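Local structure of vacuolar protein sorting 29 (Cryptosporidium parvum, 2A22) at residues 30-36 and 166-172. The protein probably serves in vacuolar and endosomal protein sorting as a VPS29-family protein built on a calcineurin-like phosphoesterase fold. Residues are numbered along the deposited sequence; the frame is centred on the assembly and turned at random.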
ATOM      1  N   LEU A  30       3.781  -2.528   1.147  1.00 16.54           N
ATOM      2  CA  LEU A  30       2.461  -1.990   0.761  1.00 16.07           C
ATOM      3  C   LEU A  30       1.918  -1.230   1.956  1.00 16.40           C
ATOM      4  O   LEU A  30       1.777  -1.797   3.056  1.00 17.02           O
ATOM      5  CB  LEU A  30       1.506  -3.120   0.355  1.00 14.45           C
ATOM      6  CG  LEU A  30       2.103  -4.206  -0.572  1.00 14.27           C
ATOM      7  CD1 LEU A  30       1.089  -5.308  -0.876  1.00 11.65           C
ATOM      8  CD2 LEU A  30       2.566  -3.551  -1.872  1.00  9.50           C
ATOM      9  N   ILE A  31       1.642   0.060   1.753  1.00 14.68           N
ATOM     10  CA  ILE A  31       1.406   0.973   2.872  1.00 13.98           C
ATOM     11  C   ILE A  31       0.588   2.175   2.372  1.00 16.77           C
ATOM     12  O   ILE A  31       0.656   2.530   1.185  1.00 18.40           O
ATOM     13  CB  ILE A  31       2.781   1.348   3.539  1.00 13.17           C
ATOM     14  CG1 ILE A  31       2.586   1.891   4.947  1.00 14.41           C
ATOM     15  CG2 ILE A  31       3.691   2.221   2.581  1.00 11.42           C
ATOM     16  CD1 ILE A  31       3.887   2.107   5.721  1.00 13.81           C
ATOM     17  N   GLY A  32      -0.252   2.749   3.226  1.00 14.76           N
ATOM     18  CA  GLY A  32      -0.911   3.999   2.873  1.00 13.77           C
ATOM     19  C   GLY A  32      -1.884   4.503   3.941  1.00 16.39           C
ATOM     20  O   GLY A  32      -1.931   3.979   5.064  1.00 12.62           O
ATOM     21  N   ASP A  33      -2.625   5.558   3.595  1.00 14.85           N
ATOM     22  CA  ASP A  33      -3.691   6.093   4.455  1.00 14.65           C
ATOM     23  C   ASP A  33      -3.133   6.421   5.827  1.00 14.64           C
ATOM     24  O   ASP A  33      -3.734   6.047   6.857  1.00 15.96           O
ATOM     25  CB  ASP A  33      -4.845   5.088   4.528  1.00 12.16           C
ATOM     26  CG  ASP A  33      -5.623   5.028   3.216  1.00 19.85           C
ATOM     27  OD1 ASP A  33      -6.052   6.107   2.748  1.00 19.17           O
ATOM     28  OD2 ASP A  33      -5.786   3.931   2.647  1.00 19.75           O
ATOM     29  N   LEU A  34      -1.959   7.068   5.809  1.00 13.06           N
ATOM     30  CA  LEU A  34      -1.284   7.598   6.991  1.00 13.24           C
ATOM     31  C   LEU A  34      -2.080   8.743   7.572  1.00 14.06           C
ATOM     32  O   LEU A  34      -2.284   8.802   8.783  1.00 14.18           O
ATOM     33  CB  LEU A  34       0.143   8.079   6.663  1.00  8.80           C
ATOM     34  CG  LEU A  34       1.259   7.035   6.482  1.00 16.50           C
ATOM     35  CD1 LEU A  34       1.075   6.145   5.230  1.00 14.53           C
ATOM     36  CD2 LEU A  34       2.607   7.771   6.405  1.00 17.11           C
ATOM     37  N   LYS A  35      -2.523   9.650   6.709  1.00 13.97           N
ATOM     38  CA  LYS A  35      -3.339  10.790   7.143  1.00 16.80           C
ATOM     39  C   LYS A  35      -2.660  11.618   8.247  1.00 15.36           C
ATOM     40  O   LYS A  35      -3.308  12.088   9.181  1.00 15.02           O
ATOM     41  CB  LYS A  35      -4.744  10.327   7.555  1.00 16.05           C
ATOM     42  CG  LYS A  35      -5.568  10.008   6.342  1.00 21.27           C
ATOM     43  CD  LYS A  35      -6.862   9.322   6.662  1.00 21.34           C
ATOM     44  CE  LYS A  35      -7.364   8.669   5.368  1.00 31.70           C
ATOM     45  NZ  LYS A  35      -8.805   8.370   5.364  1.00 28.04           N
ATOM     46  N   ILE A  36      -1.346  11.758   8.126  1.00 16.55           N
ATOM     47  CA  ILE A  36      -0.543  12.636   8.982  1.00 17.34           C
ATOM     48  C   ILE A  36      -0.486  14.000   8.309  1.00 18.60           C
ATOM     49  O   ILE A  36      -0.259  14.064   7.097  1.00 15.37           O
ATOM     50  CB  ILE A  36       0.913  12.073   9.166  1.00 18.30           C
ATOM     51  CG1 ILE A  36       0.870  10.670   9.787  1.00 16.52           C
ATOM     52  CG2 ILE A  36       1.722  12.969  10.039  1.00 15.25           C
ATOM     53  CD1 ILE A  36       2.229  10.002   9.896  1.00 15.09           C
ATOM     54  N   PRO A 166      -3.685  -2.563   2.209  1.00 12.74           N
ATOM     55  CA  PRO A 166      -2.804  -2.613   3.356  1.00 14.25           C
ATOM     56  C   PRO A 166      -3.384  -1.921   4.588  1.00 16.49           C
ATOM     57  O   PRO A 166      -2.776  -1.987   5.657  1.00 16.55           O
ATOM     58  CB  PRO A 166      -1.552  -1.888   2.850  1.00 14.58           C
ATOM     59  CG  PRO A 166      -2.059  -0.898   1.910  1.00 14.24           C
ATOM     60  CD  PRO A 166      -3.191  -1.605   1.198  1.00 12.51           C
ATOM     61  N   GLY A 167      -4.579  -1.322   4.449  1.00 16.59           N
ATOM     62  CA  GLY A 167      -5.226  -0.609   5.540  1.00 15.10           C
ATOM     63  C   GLY A 167      -4.557   0.721   5.818  1.00 16.57           C
ATOM     64  O   GLY A 167      -3.767   1.232   4.983  1.00 15.97           O
ATOM     65  N   THR A 168      -4.876   1.293   6.979  1.00 15.39           N
ATOM     66  CA  THR A 168      -4.235   2.563   7.410  1.00 14.19           C
ATOM     67  C   THR A 168      -2.972   2.244   8.193  1.00 14.80           C
ATOM     68  O   THR A 168      -3.026   1.524   9.187  1.00 15.02           O
ATOM     69  CB  THR A 168      -5.188   3.453   8.278  1.00 13.14           C
ATOM     70  OG1 THR A 168      -4.424   4.465   8.921  1.00 13.85           O
ATOM     71  CG2 THR A 168      -5.961   2.628   9.354  1.00 12.19           C
ATOM     72  N   ALA A 169      -1.831   2.758   7.750  1.00 14.46           N
ATOM     73  CA  ALA A 169      -0.563   2.515   8.438  1.00 16.09           C
ATOM     74  C   ALA A 169      -0.518   3.105   9.857  1.00 17.08           C
ATOM     75  O   ALA A 169       0.290   2.688  10.675  1.00 18.81           O
ATOM     76  CB  ALA A 169       0.583   3.124   7.628  1.00 15.71           C
ATOM     77  N   THR A 170      -1.295   4.160  10.094  1.00 17.79           N
ATOM     78  CA  THR A 170      -1.230   4.921  11.361  1.00 17.83           C
ATOM     79  C   THR A 170      -2.379   4.590  12.335  1.00 17.92           C
ATOM     80  O   THR A 170      -2.317   4.934  13.517  1.00 17.15           O
ATOM     81  CB  THR A 170      -1.249   6.455  11.103  1.00 15.97           C
ATOM     82  OG1 THR A 170      -2.404   6.819  10.314  1.00 17.49           O
ATOM     83  CG2 THR A 170       0.038   6.895  10.408  1.00 15.60           C
ATOM     84  N   GLY A 171      -3.426   3.942  11.830  1.00 15.45           N
ATOM     85  CA  GLY A 171      -4.647   3.782  12.611  1.00 18.25           C
ATOM     86  C   GLY A 171      -5.514   5.037  12.663  1.00 17.92           C
ATOM     87  O   GLY A 171      -6.435   5.127  13.489  1.00 20.15           O
ATOM     88  N   ALA A 172      -5.230   5.994  11.783  1.00 16.25           N
ATOM     89  CA  ALA A 172      -6.066   7.186  11.601  1.00 17.78           C
ATOM     90  C   ALA A 172      -7.512   6.776  11.368  1.00 17.81           C
ATOM     91  O   ALA A 172      -7.775   5.744  10.713  1.00 16.48           O
ATOM     92  CB  ALA A 172      -5.553   8.034  10.422  1.00 16.81           C
TER
HETATM   93  O   HOH W   1      -0.974   0.803   5.288  1.00 16.00           O
HETATM   94  O   HOH W   2      -4.026   2.061   2.273  1.00 18.27           O
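T170 reaches across to the turn after strand 26-31 with both branches of its side chain. Its CB lies 3.5 Å from L34 O. From there OG1, set between the backbone N and the carbonyl carbon (chi1 55°), gives its proton to L34 O at 2.5 Å, approaching at 125° to the C=O and tilted from the carbonyl plane. T170 OG1 in turn accepts from A172 N, closing an ST turn. Its CG2 touches L34 CB (3.9 Å), the two side chains crossing at about a right angle, and I36 CD1 at 3.8 Å. Two residues earlier, T168 OG1 donates to D33 O at 2.7 Å, and A169 N bonds to G32 O almost in line with the carbonyl, so three successive carbonyls are gripped. The methyl of A169 packs on I31 CG1 (3.6 Å) and L34 CD1. A water lies within hydrogen-bonding distance of G167 O and D33 OD2, which accepts from H149 N. The contact ties the loop after strand 161-165 to strand 26-31 of the other sheet. D33 touches H120, part of a possible empty metal site, consistent with the metal centre of metallophosphoesterase relatives. Hydroxyls and a backbone N-H satisfy buried carbonyls, consistent with a firmly held loop.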